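PDB 6BJA: acetyl-CoA acetyltransferase A from Ascaris suum, which probably transfers acetyl groups between acetyl-CoA and acyl-CoA thioesters, as a coenzyme A-binding thiolase of lipid metabolism. Local coordinates for residues T29-S32 with A33-G37; H370-K373 with S374-G378. All coordinates share one frame; numbering follows the deposited sequence.

Interaction 1 of 2, residues T29-S32 with A33-G37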
loop_
_atom_site.group_PDB
_atom_site.type_symbol
_atom_site.label_atom_id
_atom_site.label_comp_id
_atom_site.label_asym_id
_atom_site.label_seq_id
_atom_site.Cartn_x
_atom_site.Cartn_y
_atom_site.Cartn_z
ATOM N N THR A 29 -19.289 -8.878 -7.363
ATOM C CA THR A 29 -18.194 -8.180 -6.672
ATOM C C THR A 29 -18.611 -7.588 -5.333
ATOM O O THR A 29 -17.854 -7.619 -4.373
ATOM C CB THR A 29 -17.623 -7.051 -7.541
ATOM O OG1 THR A 29 -17.102 -7.593 -8.750
ATOM C CG2 THR A 29 -16.488 -6.333 -6.836
ATOM N N SER A 30 -19.832 -7.064 -5.248
ATOM C CA SER A 30 -20.259 -6.400 -4.028
ATOM C C SER A 30 -20.634 -7.368 -2.907
ATOM O O SER A 30 -20.907 -6.944 -1.768
ATOM C CB SER A 30 -21.438 -5.486 -4.335
ATOM O OG SER A 30 -22.579 -6.245 -4.665
ATOM N N LEU A 31 -20.628 -8.663 -3.213
ATOM C CA LEU A 31 -20.935 -9.684 -2.223
ATOM C C LEU A 31 -19.688 -10.430 -1.786
ATOM O O LEU A 31 -18.858 -10.826 -2.600
ATOM C CB LEU A 31 -21.954 -10.673 -2.780
ATOM C CG LEU A 31 -23.318 -10.057 -3.142
ATOM C CD1 LEU A 31 -24.224 -11.146 -3.551
ATOM C CD2 LEU A 31 -23.926 -9.276 -1.979
ATOM N N SER A 32 -19.547 -10.588 -0.475
ATOM C CA SER A 32 -18.408 -11.270 0.114
ATOM C C SER A 32 -18.615 -12.770 0.081
ATOM O O SER A 32 -19.727 -13.249 -0.157
ATOM C CB SER A 32 -18.227 -10.813 1.561
ATOM O OG SER A 32 -19.295 -11.333 2.333
ATOM N N ALA A 33 -17.547 -13.520 0.341
ATOM C CA ALA A 33 -17.681 -14.956 0.507
ATOM C C ALA A 33 -18.668 -15.309 1.630
ATOM O O ALA A 33 -19.360 -16.323 1.557
ATOM C CB ALA A 33 -16.325 -15.588 0.782
ATOM N N VAL A 34 -18.729 -14.477 2.669
ATOM C CA VAL A 34 -19.702 -14.686 3.739
ATOM C C VAL A 34 -21.108 -14.519 3.184
ATOM O O VAL A 34 -21.971 -15.378 3.400
ATOM C CB VAL A 34 -19.443 -13.728 4.934
ATOM C CG1 VAL A 34 -20.634 -13.711 5.912
ATOM C CG2 VAL A 34 -18.164 -14.171 5.643
ATOM N N ASP A 35 -21.342 -13.441 2.445
ATOM C CA ASP A 35 -22.661 -13.220 1.840
ATOM C C ASP A 35 -23.080 -14.412 0.977
ATOM O O ASP A 35 -24.202 -14.896 1.077
ATOM C CB ASP A 35 -22.675 -11.954 0.983
ATOM C CG ASP A 35 -22.476 -10.685 1.793
ATOM O OD1 ASP A 35 -22.922 -10.605 2.978
ATOM O OD2 ASP A 35 -21.867 -9.748 1.237
ATOM N N LEU A 36 -22.176 -14.910 0.134
ATOM C CA LEU A 36 -22.554 -15.999 -0.756
ATOM C C LEU A 36 -22.786 -17.287 0.025
ATOM O O LEU A 36 -23.633 -18.104 -0.329
ATOM C CB LEU A 36 -21.475 -16.209 -1.827
ATOM C CG LEU A 36 -21.163 -15.032 -2.751
ATOM C CD1 LEU A 36 -19.997 -15.370 -3.662
ATOM C CD2 LEU A 36 -22.410 -14.680 -3.578
ATOM N N GLY A 37 -22.008 -17.479 1.079
ATOM C CA GLY A 37 -22.138 -18.652 1.931
ATOM C C GLY A 37 -23.482 -18.650 2.633
ATOM O O GLY A 37 -24.114 -19.691 2.789
#
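Ser-32 and Asp-35 form a capping box at the start of helix 33-48. Ser-32 is the N-cap. Its OG accepts from Asp-35 N at 2.9 Å, in a nearly straight bond. The torsion that allows this sets OG between the backbone N and the carbonyl carbon (chi1 70°), which brings OG to the N-H of Asp-35. The return bond runs from Ser-32 N to Asp-35 OD2 at 3.0 Å, with an N-H...O angle of 170°. It meets the carboxylate on its anti side, 35° out of plane. Two reciprocal bonds thus hold both side chains and give two backbone N-H groups a partner. The helix end would probably also favour the negative charge of Asp-35. The first main-chain helical bond, Leu-36 N to Ser-32 O at 3.0 Å, completes this close-knit part.

The apolar part is looser. Leu-31 and Leu-36 cross at about a right angle, with Leu-31 CD1 4.0 Å from Leu-36 CD2. Separately, the other methyl of Leu-31 brushes the carboxylate, CD2 lying 3.8 Å from Asp-35 OD2. Ser-30, before them, is exposed to solvent and adds little.

Inside the fold, Leu-36 packs on Leu-28 and Ala-33 on Leu-68. Val-34 rests on Ile-72 and Gln-75 of helix 72-79. Ser-122 OG bonds to Ala-33 O, tying the helix start to strand 116-124.

Interaction 2 of 2, residues H370-K373 with S374-G378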
loop_
_atom_site.group_PDB
_atom_site.type_symbol
_atom_site.label_atom_id
_atom_site.label_comp_id
_atom_site.label_asym_id
_atom_site.label_seq_id
_atom_site.Cartn_x
_atom_site.Cartn_y
_atom_site.Cartn_z
ATOM N N HIS A 370 -27.453 -33.718 -9.061
ATOM C CA HIS A 370 -28.645 -33.357 -9.813
ATOM C C HIS A 370 -28.631 -33.838 -11.270
ATOM O O HIS A 370 -29.646 -33.793 -11.945
ATOM C CB HIS A 370 -28.847 -31.857 -9.729
ATOM C CG HIS A 370 -29.346 -31.442 -8.393
ATOM N ND1 HIS A 370 -30.561 -31.871 -7.898
ATOM C CD2 HIS A 370 -28.776 -30.696 -7.415
ATOM C CE1 HIS A 370 -30.723 -31.386 -6.680
ATOM N NE2 HIS A 370 -29.659 -30.664 -6.370
ATOM N N ALA A 371 -27.485 -34.331 -11.737
ATOM C CA ALA A 371 -27.401 -34.946 -13.067
ATOM C C ALA A 371 -27.712 -36.448 -13.020
ATOM O O ALA A 371 -28.251 -37.015 -13.980
ATOM C CB ALA A 371 -26.021 -34.713 -13.660
ATOM N N LEU A 372 -27.362 -37.092 -11.911
ATOM C CA LEU A 372 -27.678 -38.497 -11.704
ATOM C C LEU A 372 -29.175 -38.749 -11.710
ATOM O O LEU A 372 -29.943 -37.945 -11.183
ATOM C CB LEU A 372 -27.113 -38.993 -10.379
ATOM C CG LEU A 372 -25.598 -39.179 -10.275
ATOM C CD1 LEU A 372 -25.200 -39.408 -8.816
ATOM C CD2 LEU A 372 -25.111 -40.343 -11.156
ATOM N N LYS A 373 -29.572 -39.873 -12.301
ATOM C CA LYS A 373 -30.942 -40.361 -12.165
ATOM C C LYS A 373 -31.041 -41.354 -11.012
ATOM O O LYS A 373 -30.028 -41.875 -10.542
ATOM C CB LYS A 373 -31.398 -41.000 -13.480
ATOM C CG LYS A 373 -31.379 -40.023 -14.651
ATOM C CD LYS A 373 -31.564 -40.720 -15.988
ATOM C CE LYS A 373 -31.064 -39.826 -17.122
ATOM N NZ LYS A 373 -31.590 -38.432 -16.978
ATOM N N SER A 374 -32.257 -41.610 -10.537
ATOM C CA SER A 374 -32.449 -42.481 -9.382
ATOM C C SER A 374 -31.784 -43.842 -9.577
ATOM O O SER A 374 -31.896 -44.439 -10.645
ATOM C CB SER A 374 -33.941 -42.671 -9.093
ATOM O OG SER A 374 -34.541 -41.435 -8.728
ATOM N N ASP A 375 -31.097 -44.294 -8.522
ATOM C CA ASP A 375 -30.406 -45.585 -8.437
ATOM C C ASP A 375 -29.056 -45.583 -9.148
ATOM O O ASP A 375 -28.328 -46.569 -9.078
ATOM C CB ASP A 375 -31.281 -46.729 -8.981
ATOM C CG ASP A 375 -32.527 -46.952 -8.153
ATOM O OD1 ASP A 375 -32.422 -46.895 -6.913
ATOM O OD2 ASP A 375 -33.606 -47.192 -8.738
ATOM N N GLU A 376 -28.715 -44.488 -9.822
ATOM C CA GLU A 376 -27.402 -44.385 -10.451
ATOM C C GLU A 376 -26.320 -44.040 -9.439
ATOM O O GLU A 376 -26.572 -43.344 -8.449
ATOM C CB GLU A 376 -27.408 -43.345 -11.572
ATOM C CG GLU A 376 -28.213 -43.784 -12.783
ATOM C CD GLU A 376 -28.093 -42.841 -13.968
ATOM O OE1 GLU A 376 -27.795 -41.636 -13.774
ATOM O OE2 GLU A 376 -28.317 -43.303 -15.115
ATOM N N LEU A 377 -25.124 -44.550 -9.720
ATOM C CA LEU A 377 -23.921 -44.252 -8.947
ATOM C C LEU A 377 -23.121 -43.173 -9.653
ATOM O O LEU A 377 -22.976 -43.186 -10.869
ATOM C CB LEU A 377 -23.053 -45.499 -8.764
ATOM C CG LEU A 377 -23.666 -46.635 -7.947
ATOM C CD1 LEU A 377 -22.666 -47.774 -7.862
ATOM C CD2 LEU A 377 -24.098 -46.177 -6.557
ATOM N N GLY A 378 -22.604 -42.226 -8.869
ATOM C CA GLY A 378 -21.767 -41.184 -9.425
ATOM C C GLY A 378 -20.503 -41.012 -8.586
ATOM O O GLY A 378 -20.467 -41.314 -7.387
HETATM O O HOH W 1 -28.007 -39.412 -15.431
#
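Glu-376 reaches across the turn to the backbone of Lys-373. Among the direct hydrogen bonds, Lys-373 N donates to Glu-376 OE1 at 2.9 Å. The bond is almost straight (171°), but the N-H comes from above the carboxylate plane. CG of Glu-376 stands anti to its own carbonyl carbon (chi1 -70°), and the chain beyond is extended, which carries the carboxylate to that N-H. The second bond joins Glu-376 N to Lys-373 O at 3.0 Å. It closes a type II beta turn from Lys-373 to Glu-376, with Asp-375 at positive phi. Side chain and main chain of Glu-376 therefore hold the same residue.

This turn lies in the link from helix 357-371 to strand 377-384, in the C-terminal half of the thiolase fold. The strand belongs to a mixed sheet, between strands 319-322 and 388-396.

One water makes a bridge. It donates to Ala-371 O and to Glu-376 OE1, 2.8 Å from each, so OE1 accepts two bonds and is tied to the helix end as well.

The charged ends do not pair. Lys-373 and Glu-376 run side by side, yet Lys-373 NZ stays 5.9 Å from Glu-376 OE1.

The van der Waals contacts belong to Leu-372, whose methyls lie against the backbone of 377-378. Its CD2 is 3.6 Å from Leu-377 O and 3.8 Å from Glu-376 CB. Its CD1 is 3.8 Å from Gly-378 N. Leu-372 also packs on Leu-319 and Ile-394, from the strands flanking 377-384.

How the interactions relate
Interactions 1 and 2 do not touch. Their centres are 31 Å apart and their nearest atoms about 15 Å. Interaction 1 comes first in the chain, in the N-terminal thiolase domain; interaction 2 follows in the C-terminal one. One shapes a helix start and the other the link from a helix to a strand. In both, a carboxylate accepts from a backbone N-H three residues earlier. Both lie away from the predicted catalytic residues and the coenzyme A pocket. Chain order still links interaction 2 to the predicted catalytic residues: helix 357-371 follows His-355, and strand 377-384 carries Cys-383. Cys-95, the predicted acyl-thioester residue, lies in the N-terminal domain with interaction 1.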